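Local coordinates for N-acetyltransferase domain-containing protein (Deinococcus radiodurans, PDB 3S6F) that binds coenzyme A and is probably an N-acetyltransferase of the GNAT family, its substrate not established here, at residues A[8-13]-A[88-93]; A[47-52]-A[100-105]; A[77-82]-A[118-123]. All coordinates share one frame; numbering follows the deposited sequence.

Contact 1: residues A[8-13]-A[88-93]; sequences ADIQFQ and LGLGSE. With COA (coenzyme A), chain B.
The ring of Phe12 has Leu90 at its edge and Ile10 on one face. Leu90 CD1 lies near the ring plane, 3.5 Å from Phe12 CZ, and Ile10 CG2 sits 4.0 Å above that plane, displaced toward the rim. Glu93 adds a slanting approach, with its CG 3.8 Å from Phe12 CZ. The phenyl plane and the Glu93 carboxylate plane are 56° apart, and the aliphatic part of the glutamate does the touching. The Glu93 carboxylate itself is turned to Arg96 and Arg97 in salt bridges, and Arg97 also forms a cation-pi contact with Phe12. In one of the two modelled conformers of Leu90, CG stands anti to the backbone N (chi1 -175°) and CD1 reaches the ring. With an alanine at Phe12, Leu90 CD1 and Glu93 CG would probably be left without their partner and Arg97 without its aromatic mate.

The other side of the 88-93 turn is the pyrophosphate-binding loop of the GNAT fold, where backbone amides at a helix start grip coenzyme A. Gly89, the N-cap, gives its N to coenzyme A O2A at 2.8 Å, and Gly91 N reaches coenzyme A O5A at 2.8 Å. Ser92 holds coenzyme A O1A twice, through N and through OG, the latter at 2.6 Å. The chemistry is thus divided: apolar contacts join the 8-13 segment to the helix start, the Glu93 charge is paired along the helix, and amide donors, probably aided by the helix dipole, bind the diphosphate and probably stabilise its negative charge.

Contact 2: residues A[47-52]-A[100-105]; sequences AAVFVL and TELGDL
Val49 presses its two methyls against the last turn of helix 90-102. CG2 meets the Leu102 side chain, 3.7 Å from CD2 and slightly farther from CG, and it also touches Glu101 CB at 4.0 Å. CG1 lies alongside Glu101 alone, near its CB and 4.1 Å from its backbone O. Through CG2 one valine thus spans two consecutive helix residues; both side-chain pairs meet at a slant. The Val49 chi1 of -62° places CG2 between the backbone N and the carbonyl carbon, and from there it points at Leu102. The leucine's CB does not head for the strand, but the end of its side chain comes nearer, which is why CD2 makes the closest approach.

Glu101 behaves differently. Its CB faces the strand, and its CG is the atom near Val51, 4.3 Å from Val51 CG2; the bend at chi2 (-55°) only redirects the carboxylate. No hydrogen bond crosses between the segments, and the interface is one of aliphatic surfaces, closest where the CA atoms of Val49 and Glu101 are 6.6 Å apart.

The helix ends here, as Gly103 leaves helical angles with a phi of 80°, a value that favours glycine. At the start of the strand, Ala48 and Val49 both face Ala66 of strand 60-68, a classic beta bulge. Around the contact, Val98 of the same helix also packs on Val49 and Val51, and Leu102 extends to Ser68 on strand 60-68 and Ala74 on strand 73-81. Beyond the helix end, the carbonyls of Gly103 and Leu105 accept hydrogen bonds from Arg135 of the second subunit, so the loop that follows the helix reaches the dimer partner.

Contact 3: residues A[77-82]-A[118-123]; sequences PLLEVQ and PFYERL. With COA (coenzyme A), chain B.
Leu79 CG stands anti to the backbone N (chi1 170°), and Phe119 CG does likewise on its helix (chi1 168°); these torsions carry Leu79 CD2 and the Phe119 ring into the space between strand 73-81 and helix 117-122, the coenzyme A cleft of the GNAT fold. The two side chains come from opposite directions. Leu79 CD2 is 3.6 Å from Phe119 CE2 and 3.7 Å from Tyr120 OH, reaching both rings obliquely. The aromatic pair is itself closely fitted: Phe119 CD2 lies 3.6 Å above the Tyr120 ring, over its centre, while Tyr120 CE1 is in plane at the Phe119 edge.

These side chains line the cofactor. Phe119 CE1 lies 3.6 Å from coenzyme A O3A in the diphosphate, whereas the Tyr120 hydroxyl is beside C3P and C2P near the thiol end. Leu79 CG packs on the pantetheine methyl CDP, and Met95 of helix 90-102 touches Leu79 as well. The strand backbone binds the pantetheine arm in the manner of a beta-strand neighbour, as in other GNAT proteins. Coenzyme A N4P donates to Leu79 O at 2.9 Å, and Val81 N donates to coenzyme A O9P at 2.9 Å, almost straight at 177°.

Contact 3 is wholly buried and lies nearest the centre of the chain, whereas contacts 1 and 2 are only partly buried. Contacts 1 and 2 use opposite ends of helix 90-102 against neighbouring strands of one sheet, 11-13 and 49-54, which join where Gln13 O and Leu52 N are 2.8 Å apart, a probable hydrogen bond. Contacts 1 and 3 share coenzyme A: the helix start serves the diphosphate, the strand the pantetheine, and Ser92 OG packs 3.4 Å from Phe119 CE1. Both also use aromatic rings. Contact 2, about 7 Å from contact 3 at nearest atoms, has no cofactor and is met by aliphatic carbons; like contact 3, it touches the second subunit.

Contact 1: residues A[8-13]-A[88-93]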
loop_
_atom_site.group_PDB
_atom_site.type_symbol
_atom_site.label_atom_id
_atom_site.label_comp_id
_atom_site.label_asym_id
_atom_site.label_seq_id
_atom_site.Cartn_x
_atom_site.Cartn_y
_atom_site.Cartn_z
ATOM N N ALA A 8 4.609 26.006 16.640
ATOM C CA ALA A 8 4.911 27.175 15.848
ATOM C C ALA A 8 6.244 27.115 15.141
ATOM O O ALA A 8 6.334 27.687 14.077
ATOM C CB ALA A 8 4.780 28.481 16.687
ATOM N N ASP A 9 7.291 26.503 15.697
ATOM C CA ASP A 9 8.578 26.336 14.964
ATOM C C ASP A 9 8.799 24.823 14.613
ATOM O O ASP A 9 9.870 24.205 14.819
ATOM C CB ASP A 9 9.782 26.887 15.742
ATOM C CG ASP A 9 9.389 27.844 16.842
ATOM O OD1 ASP A 9 9.225 29.023 16.513
ATOM O OD2 ASP A 9 9.258 27.403 18.018
ATOM N N ILE A 10 7.741 24.198 14.159
ATOM C CA ILE A 10 7.884 22.927 13.430
ATOM C C ILE A 10 7.813 23.269 11.980
ATOM O O ILE A 10 6.921 24.028 11.540
ATOM C CB ILE A 10 6.775 21.939 13.808
ATOM C CG1 ILE A 10 6.906 21.521 15.283
ATOM C CG2 ILE A 10 6.800 20.716 12.882
ATOM C CD1 ILE A 10 8.311 21.028 15.676
ATOM N N GLN A 11 8.752 22.712 11.230
ATOM C CA GLN A 11 8.789 22.815 9.797
ATOM C C GLN A 11 8.577 21.465 9.153
ATOM O O GLN A 11 8.958 20.445 9.707
ATOM C CB GLN A 11 10.123 23.405 9.375
ATOM C CG GLN A 11 10.260 24.894 9.857
ATOM C CD GLN A 11 11.326 25.642 9.095
ATOM O OE1 GLN A 11 12.489 25.669 9.508
ATOM N NE2 GLN A 11 10.956 26.202 7.949
ATOM N N PHE A 12 8.028 21.473 7.951
ATOM C CA PHE A 12 7.717 20.241 7.224
ATOM C C PHE A 12 8.510 20.185 5.943
ATOM O O PHE A 12 8.752 21.218 5.286
ATOM C CB PHE A 12 6.225 20.200 6.886
ATOM C CG PHE A 12 5.354 20.199 8.079
ATOM C CD1 PHE A 12 4.920 21.382 8.652
ATOM C CD2 PHE A 12 4.914 19.005 8.638
ATOM C CE1 PHE A 12 4.112 21.391 9.741
ATOM C CE2 PHE A 12 4.105 18.998 9.737
ATOM C CZ PHE A 12 3.694 20.197 10.314
ATOM N N GLN A 13 8.884 18.971 5.537
ATOM C CA GLN A 13 9.526 18.761 4.260
ATOM C C GLN A 13 9.179 17.379 3.727
ATOM O O GLN A 13 8.794 16.490 4.483
ATOM C CB GLN A 13 11.037 19.004 4.296
ATOM C CG GLN A 13 11.809 18.023 5.102
ATOM C CD GLN A 13 13.247 18.414 5.172
ATOM O OE1 GLN A 13 13.589 19.377 5.867
ATOM N NE2 GLN A 13 14.092 17.705 4.463
ATOM N N LEU A 88 -1.085 17.746 19.807
ATOM C CA LEU A 88 -1.011 19.113 19.307
ATOM C C LEU A 88 -1.583 19.247 17.905
ATOM O O LEU A 88 -1.567 20.327 17.329
ATOM C CB LEU A 88 0.429 19.619 19.302
ATOM C CG LEU A 88 1.127 19.743 20.617
ATOM C CD1 LEU A 88 2.612 20.023 20.449
ATOM C CD2 LEU A 88 0.418 20.821 21.486
ATOM N N GLY A 89 -2.059 18.147 17.324
ATOM C CA GLY A 89 -2.547 18.137 15.955
ATOM C C GLY A 89 -1.541 17.751 14.896
ATOM O O GLY A 89 -1.856 17.733 13.699
ATOM N N LEU A 90 -0.331 17.375 15.309
ATOM C CA LEU A 90 0.727 17.083 14.334
ATOM C C LEU A 90 0.436 15.821 13.504
ATOM O O LEU A 90 0.715 15.788 12.298
ATOM C CB LEU A 90 2.075 17.056 15.012
ATOM C CG LEU A 90 3.280 16.879 14.100
ATOM C CD1 LEU A 90 3.346 17.967 13.052
ATOM C CD2 LEU A 90 4.537 16.786 14.911
ATOM N N GLY A 91 -0.074 14.770 14.140
ATOM C CA GLY A 91 -0.382 13.572 13.390
ATOM C C GLY A 91 -1.415 13.829 12.311
ATOM O O GLY A 91 -1.297 13.342 11.188
ATOM N N SER A 92 -2.467 14.572 12.665
ATOM C CA SER A 92 -3.496 14.932 11.696
ATOM C C SER A 92 -2.921 15.781 10.567
ATOM O O SER A 92 -3.274 15.587 9.396
ATOM C CB SER A 92 -4.623 15.670 12.388
ATOM O OG SER A 92 -5.304 14.814 13.306
ATOM N N GLU A 93 -2.045 16.709 10.908
ATOM C CA GLU A 93 -1.415 17.563 9.919
ATOM C C GLU A 93 -0.536 16.757 8.958
ATOM O O GLU A 93 -0.546 17.014 7.746
ATOM C CB GLU A 93 -0.630 18.671 10.614
ATOM C CG GLU A 93 0.012 19.664 9.654
ATOM C CD GLU A 93 -0.932 20.540 8.888
ATOM O OE1 GLU A 93 -2.099 20.679 9.321
ATOM O OE2 GLU A 93 -0.525 21.076 7.852
HETATM N N1A COA B . -5.777 5.497 21.637
HETATM C C2A COA B . -6.842 6.371 21.686
HETATM N N3A COA B . -6.836 7.567 21.005
HETATM C C4A COA B . -5.731 7.888 20.287
HETATM C C5A COA B . -4.631 7.037 20.246
HETATM C C6A COA B . -4.663 5.812 20.908
HETATM N N6A COA B . -3.643 4.946 20.860
HETATM N N7A COA B . -3.692 7.631 19.462
HETATM C C8A COA B . -4.184 8.816 19.041
HETATM N N9A COA B . -5.442 8.993 19.543
HETATM C C1B COA B . -6.342 10.117 19.293
HETATM C C2B COA B . -6.691 10.874 20.567
HETATM O O2B COA B . -7.996 11.330 20.385
HETATM C C3B COA B . -5.758 12.075 20.588
HETATM O O3B COA B . -6.242 13.175 21.338
HETATM P P3B COA B . -5.741 13.413 22.864
HETATM O O7A COA B . -6.127 12.174 23.632
HETATM O O8A COA B . -4.244 13.591 22.840
HETATM O O9A COA B . -6.472 14.652 23.322
HETATM C C4B COA B . -5.678 12.348 19.095
HETATM O O4B COA B . -5.721 11.072 18.469
HETATM C C5B COA B . -4.419 13.091 18.687
HETATM O O5B COA B . -4.593 13.598 17.376
HETATM P P1A COA B . -3.428 14.551 16.789
HETATM O O1A COA B . -3.936 15.019 15.471
HETATM O O2A COA B . -2.973 15.582 17.780
HETATM O O3A COA B . -2.296 13.465 16.498
HETATM P P2A COA B . -0.940 13.178 17.308
HETATM O O4A COA B . -1.236 13.020 18.751
HETATM O O5A COA B . 0.060 14.202 16.901
HETATM O O6A COA B . -0.540 11.804 16.618
HETATM C CBP COA B . -0.678 9.426 16.415
HETATM C CCP COA B . -1.465 10.718 16.562
HETATM C CDP COA B . 0.183 9.499 15.140
HETATM C CEP COA B . -1.672 8.251 16.281
HETATM C CAP COA B . 0.180 9.294 17.687
HETATM O OAP COA B . -0.624 8.977 18.808
HETATM C C9P COA B . 1.220 8.211 17.522
HETATM O O9P COA B . 2.391 8.481 16.957
HETATM N N8P COA B . 0.995 6.993 17.995
HETATM C C7P COA B . 1.968 5.915 17.860
HETATM C C6P COA B . 2.045 5.316 16.448
HETATM C C5P COA B . 0.668 5.043 15.915
HETATM O O5P COA B . -0.156 4.456 16.623
HETATM N N4P COA B . 0.435 5.461 14.662
HETATM C C3P COA B . -0.730 5.074 13.905
HETATM C C2P COA B . -0.293 4.045 12.864
HETATM S S1P COA B . 0.160 2.433 13.591
#

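Contact 2: residues A[47-52]-A[100-105]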
loop_
_atom_site.group_PDB
_atom_site.type_symbol
_atom_site.label_atom_id
_atom_site.label_comp_id
_atom_site.label_asym_id
_atom_site.label_seq_id
_atom_site.Cartn_x
_atom_site.Cartn_y
_atom_site.Cartn_z
ATOM N N ALA A 47 10.050 5.222 -0.287
ATOM C CA ALA A 47 8.635 5.564 -0.309
ATOM C C ALA A 47 8.289 6.267 -1.629
ATOM O O ALA A 47 9.124 6.956 -2.209
ATOM C CB ALA A 47 8.285 6.463 0.887
ATOM N N ALA A 48 7.039 6.192 -2.046
ATOM C CA ALA A 48 6.594 7.082 -3.132
ATOM C C ALA A 48 6.697 8.532 -2.709
ATOM O O ALA A 48 7.249 9.375 -3.425
ATOM C CB ALA A 48 5.182 6.749 -3.592
ATOM N N VAL A 49 6.124 8.855 -1.553
ATOM C CA VAL A 49 6.142 10.189 -0.966
ATOM C C VAL A 49 6.200 10.022 0.539
ATOM O O VAL A 49 5.848 8.967 1.102
ATOM C CB VAL A 49 4.918 11.061 -1.378
ATOM C CG1 VAL A 49 4.862 11.316 -2.895
ATOM C CG2 VAL A 49 3.619 10.467 -0.840
ATOM N N PHE A 50 6.593 11.081 1.213
ATOM C CA PHE A 50 6.612 11.119 2.676
ATOM C C PHE A 50 6.576 12.558 3.132
ATOM O O PHE A 50 6.846 13.471 2.340
ATOM C CB PHE A 50 7.834 10.372 3.259
ATOM C CG PHE A 50 9.131 10.964 2.838
ATOM C CD1 PHE A 50 9.706 12.026 3.527
ATOM C CD2 PHE A 50 9.800 10.474 1.727
ATOM C CE1 PHE A 50 10.904 12.575 3.124
ATOM C CE2 PHE A 50 11.001 11.036 1.332
ATOM C CZ PHE A 50 11.547 12.085 2.035
ATOM N N VAL A 51 6.255 12.752 4.416
ATOM C CA VAL A 51 6.308 14.070 5.040
ATOM C C VAL A 51 7.022 13.943 6.383
ATOM O O VAL A 51 6.719 13.021 7.131
ATOM C CB VAL A 51 4.918 14.718 5.239
ATOM C CG1 VAL A 51 5.047 16.178 5.697
ATOM C CG2 VAL A 51 4.068 14.642 3.962
ATOM N N LEU A 52 7.963 14.831 6.640
ATOM C CA LEU A 52 8.680 14.948 7.896
ATOM C C LEU A 52 8.323 16.243 8.598
ATOM O O LEU A 52 8.227 17.281 7.950
ATOM C CB LEU A 52 10.210 14.969 7.644
ATOM C CG LEU A 52 10.768 13.878 6.737
ATOM C CD1 LEU A 52 12.280 14.004 6.586
ATOM C CD2 LEU A 52 10.398 12.474 7.254
ATOM N N THR A 100 -2.071 15.328 0.384
ATOM C CA THR A 100 -1.775 16.338 -0.634
ATOM C C THR A 100 -0.655 15.849 -1.557
ATOM O O THR A 100 -0.741 15.972 -2.801
ATOM C CB THR A 100 -1.428 17.668 -0.003
ATOM O OG1 THR A 100 -2.592 18.143 0.703
ATOM C CG2 THR A 100 -0.948 18.689 -1.046
ATOM N N GLU A 101 0.399 15.262 -1.002
ATOM C CA GLU A 101 1.509 14.755 -1.836
ATOM C C GLU A 101 1.085 13.641 -2.768
ATOM O O GLU A 101 1.564 13.524 -3.891
ATOM C CB GLU A 101 2.687 14.308 -1.009
ATOM C CG GLU A 101 3.392 15.382 -0.214
ATOM C CD GLU A 101 3.829 16.528 -1.073
ATOM O OE1 GLU A 101 4.594 16.269 -2.020
ATOM O OE2 GLU A 101 3.441 17.663 -0.813
ATOM N N LEU A 102 0.160 12.802 -2.308
ATOM C CA LEU A 102 -0.325 11.680 -3.091
ATOM C C LEU A 102 -1.205 12.094 -4.247
ATOM O O LEU A 102 -1.264 11.396 -5.266
ATOM C CB LEU A 102 -1.095 10.694 -2.204
ATOM C CG LEU A 102 -0.218 9.813 -1.315
ATOM C CD1 LEU A 102 -1.054 9.119 -0.270
ATOM C CD2 LEU A 102 0.609 8.842 -2.165
ATOM N N GLY A 103 -1.931 13.190 -4.094
ATOM C CA GLY A 103 -2.915 13.611 -5.065
ATOM C C GLY A 103 -4.238 12.853 -4.943
ATOM O O GLY A 103 -4.463 12.039 -4.056
ATOM N N ASP A 104 -5.169 13.122 -5.855
ATOM C CA ASP A 104 -6.548 12.630 -5.718
ATOM C C ASP A 104 -6.793 11.243 -6.313
ATOM O O ASP A 104 -7.815 10.979 -6.902
ATOM C CB ASP A 104 -7.538 13.655 -6.274
ATOM C CG ASP A 104 -7.704 14.867 -5.355
ATOM O OD1 ASP A 104 -7.385 14.785 -4.142
ATOM O OD2 ASP A 104 -8.208 15.874 -5.867
ATOM N N LEU A 105 -5.845 10.350 -6.127
ATOM C CA LEU A 105 -5.943 8.907 -6.436
ATOM C C LEU A 105 -7.229 8.320 -5.999
ATOM O O LEU A 105 -7.717 8.649 -4.902
ATOM C CB LEU A 105 -4.900 8.118 -5.638
ATOM C CG LEU A 105 -3.461 8.463 -5.929
ATOM C CD1 LEU A 105 -2.506 7.774 -4.958
ATOM C CD2 LEU A 105 -3.131 8.183 -7.438
#

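Contact 3: residues A[77-82]-A[118-123]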
loop_
_atom_site.group_PDB
_atom_site.type_symbol
_atom_site.label_atom_id
_atom_site.label_comp_id
_atom_site.label_asym_id
_atom_site.label_seq_id
_atom_site.Cartn_x
_atom_site.Cartn_y
_atom_site.Cartn_z
ATOM N N PRO A 77 1.965 3.085 5.148
ATOM C CA PRO A 77 2.433 2.084 6.099
ATOM C C PRO A 77 2.657 2.567 7.517
ATOM O O PRO A 77 2.386 1.829 8.465
ATOM C CB PRO A 77 3.756 1.589 5.460
ATOM C CG PRO A 77 3.609 1.890 3.994
ATOM C CD PRO A 77 2.864 3.201 3.981
ATOM N N LEU A 78 3.247 3.750 7.651
ATOM C CA LEU A 78 3.746 4.264 8.930
ATOM C C LEU A 78 3.336 5.696 9.150
ATOM O O LEU A 78 3.471 6.535 8.254
ATOM C CB LEU A 78 5.274 4.178 8.990
ATOM C CG LEU A 78 5.935 2.817 8.796
ATOM C CD1 LEU A 78 7.447 3.004 8.609
ATOM C CD2 LEU A 78 5.608 1.850 9.949
ATOM N N LEU A 79 2.902 5.996 10.366
ATOM C CA LEU A 79 2.636 7.343 10.858
ATOM C C LEU A 79 3.077 7.364 12.311
ATOM O O LEU A 79 2.585 6.558 13.104
ATOM C CB LEU A 79 1.147 7.684 10.749
ATOM C CG LEU A 79 0.686 8.975 11.438
ATOM C CD1 LEU A 79 1.225 10.211 10.720
ATOM C CD2 LEU A 79 -0.836 8.997 11.568
ATOM N N GLU A 80 3.936 8.304 12.687
ATOM C CA GLU A 80 4.332 8.371 14.077
ATOM C C GLU A 80 4.786 9.768 14.420
ATOM O O GLU A 80 5.501 10.438 13.687
ATOM C CB GLU A 80 5.465 7.392 14.403
ATOM C CG GLU A 80 5.743 7.249 15.890
ATOM C CD GLU A 80 6.738 6.136 16.213
ATOM O OE1 GLU A 80 7.328 5.564 15.265
ATOM O OE2 GLU A 80 6.943 5.855 17.421
ATOM N N VAL A 81 4.338 10.204 15.600
ATOM C CA VAL A 81 4.778 11.434 16.245
ATOM C C VAL A 81 5.409 11.028 17.560
ATOM O O VAL A 81 4.860 10.217 18.301
ATOM C CB VAL A 81 3.602 12.424 16.460
ATOM C CG1 VAL A 81 3.996 13.610 17.321
ATOM C CG2 VAL A 81 3.027 12.867 15.099
ATOM N N GLN A 82 6.579 11.573 17.852
ATOM C CA GLN A 82 7.266 11.223 19.104
ATOM C C GLN A 82 6.415 11.656 20.288
ATOM O O GLN A 82 5.757 12.688 20.248
ATOM C CB GLN A 82 8.661 11.831 19.145
ATOM C CG GLN A 82 9.508 11.191 18.046
ATOM C CD GLN A 82 10.964 11.465 18.111
ATOM O OE1 GLN A 82 11.415 12.132 19.019
ATOM N NE2 GLN A 82 11.738 10.924 17.149
ATOM N N PRO A 118 -10.814 6.174 15.788
ATOM C CA PRO A 118 -11.396 7.512 15.793
ATOM C C PRO A 118 -10.487 8.613 15.233
ATOM O O PRO A 118 -10.969 9.531 14.581
ATOM C CB PRO A 118 -11.749 7.753 17.287
ATOM C CG PRO A 118 -11.881 6.391 17.865
ATOM C CD PRO A 118 -10.900 5.520 17.102
ATOM N N PHE A 119 -9.177 8.481 15.423
ATOM C CA PHE A 119 -8.227 9.430 14.855
ATOM C C PHE A 119 -8.417 9.514 13.328
ATOM O O PHE A 119 -8.413 10.588 12.745
ATOM C CB PHE A 119 -6.809 8.996 15.232
ATOM C CG PHE A 119 -5.734 9.717 14.468
ATOM C CD1 PHE A 119 -5.263 10.937 14.901
ATOM C CD2 PHE A 119 -5.156 9.185 13.343
ATOM C CE1 PHE A 119 -4.294 11.637 14.189
ATOM C CE2 PHE A 119 -4.194 9.912 12.663
ATOM C CZ PHE A 119 -3.738 11.090 13.049
ATOM N N TYR A 120 -8.531 8.356 12.709
ATOM C CA TYR A 120 -8.679 8.299 11.266
ATOM C C TYR A 120 -10.081 8.687 10.791
ATOM O O TYR A 120 -10.241 9.331 9.754
ATOM C CB TYR A 120 -8.285 6.921 10.724
ATOM C CG TYR A 120 -6.818 6.632 10.883
ATOM C CD1 TYR A 120 -5.887 7.322 10.117
ATOM C CD2 TYR A 120 -6.345 5.667 11.758
ATOM C CE1 TYR A 120 -4.511 7.096 10.240
ATOM C CE2 TYR A 120 -4.962 5.421 11.872
ATOM C CZ TYR A 120 -4.065 6.134 11.113
ATOM O OH TYR A 120 -2.712 5.873 11.194
ATOM N N GLU A 121 -11.111 8.341 11.564
ATOM C CA GLU A 121 -12.470 8.740 11.195
ATOM C C GLU A 121 -12.591 10.259 11.197
ATOM O O GLU A 121 -13.253 10.842 10.314
ATOM C CB GLU A 121 -13.505 8.107 12.112
ATOM C CG GLU A 121 -13.633 6.612 11.806
ATOM C CD GLU A 121 -14.632 5.855 12.649
ATOM O OE1 GLU A 121 -14.807 6.252 13.826
ATOM O OE2 GLU A 121 -15.176 4.832 12.137
ATOM N N ARG A 122 -11.905 10.931 12.145
ATOM C CA ARG A 122 -12.007 12.396 12.169
ATOM C C ARG A 122 -11.336 13.061 10.972
ATOM O O ARG A 122 -11.683 14.191 10.604
ATOM C CB ARG A 122 -11.480 12.954 13.487
ATOM C CG ARG A 122 -12.425 12.671 14.650
ATOM C CD ARG A 122 -11.943 13.271 15.993
ATOM N NE ARG A 122 -12.068 12.296 17.092
ATOM C CZ ARG A 122 -11.055 11.693 17.712
ATOM N NH1 ARG A 122 -9.783 11.953 17.409
ATOM N NH2 ARG A 122 -11.323 10.841 18.687
ATOM N N LEU A 123 -10.414 12.350 10.319
ATOM C CA LEU A 123 -9.803 12.821 9.077
ATOM C C LEU A 123 -10.650 12.523 7.807
ATOM O O LEU A 123 -10.251 12.855 6.669
ATOM C CB LEU A 123 -8.414 12.213 8.917
ATOM C CG LEU A 123 -7.370 12.674 9.920
ATOM C CD1 LEU A 123 -6.191 11.748 9.971
ATOM C CD2 LEU A 123 -6.929 14.066 9.523
HETATM N N1A COA B . -5.777 5.497 21.637
HETATM C C2A COA B . -6.842 6.371 21.686
HETATM N N3A COA B . -6.836 7.567 21.005
HETATM C C4A COA B . -5.731 7.888 20.287
HETATM C C5A COA B . -4.631 7.037 20.246
HETATM C C6A COA B . -4.663 5.812 20.908
HETATM N N6A COA B . -3.643 4.946 20.860
HETATM N N7A COA B . -3.692 7.631 19.462
HETATM C C8A COA B . -4.184 8.816 19.041
HETATM N N9A COA B . -5.442 8.993 19.543
HETATM C C1B COA B . -6.342 10.117 19.293
HETATM C C2B COA B . -6.691 10.874 20.567
HETATM O O2B COA B . -7.996 11.330 20.385
HETATM C C3B COA B . -5.758 12.075 20.588
HETATM O O3B COA B . -6.242 13.175 21.338
HETATM P P3B COA B . -5.741 13.413 22.864
HETATM O O7A COA B . -6.127 12.174 23.632
HETATM O O8A COA B . -4.244 13.591 22.840
HETATM O O9A COA B . -6.472 14.652 23.322
HETATM C C4B COA B . -5.678 12.348 19.095
HETATM O O4B COA B . -5.721 11.072 18.469
HETATM C C5B COA B . -4.419 13.091 18.687
HETATM O O5B COA B . -4.593 13.598 17.376
HETATM P P1A COA B . -3.428 14.551 16.789
HETATM O O1A COA B . -3.936 15.019 15.471
HETATM O O2A COA B . -2.973 15.582 17.780
HETATM O O3A COA B . -2.296 13.465 16.498
HETATM P P2A COA B . -0.940 13.178 17.308
HETATM O O4A COA B . -1.236 13.020 18.751
HETATM O O5A COA B . 0.060 14.202 16.901
HETATM O O6A COA B . -0.540 11.804 16.618
HETATM C CBP COA B . -0.678 9.426 16.415
HETATM C CCP COA B . -1.465 10.718 16.562
HETATM C CDP COA B . 0.183 9.499 15.140
HETATM C CEP COA B . -1.672 8.251 16.281
HETATM C CAP COA B . 0.180 9.294 17.687
HETATM O OAP COA B . -0.624 8.977 18.808
HETATM C C9P COA B . 1.220 8.211 17.522
HETATM O O9P COA B . 2.391 8.481 16.957
HETATM N N8P COA B . 0.995 6.993 17.995
HETATM C C7P COA B . 1.968 5.915 17.860
HETATM C C6P COA B . 2.045 5.316 16.448
HETATM C C5P COA B . 0.668 5.043 15.915
HETATM O O5P COA B . -0.156 4.456 16.623
HETATM N N4P COA B . 0.435 5.461 14.662
HETATM C C3P COA B . -0.730 5.074 13.905
HETATM C C2P COA B . -0.293 4.045 12.864
HETATM S S1P COA B . 0.160 2.433 13.591
#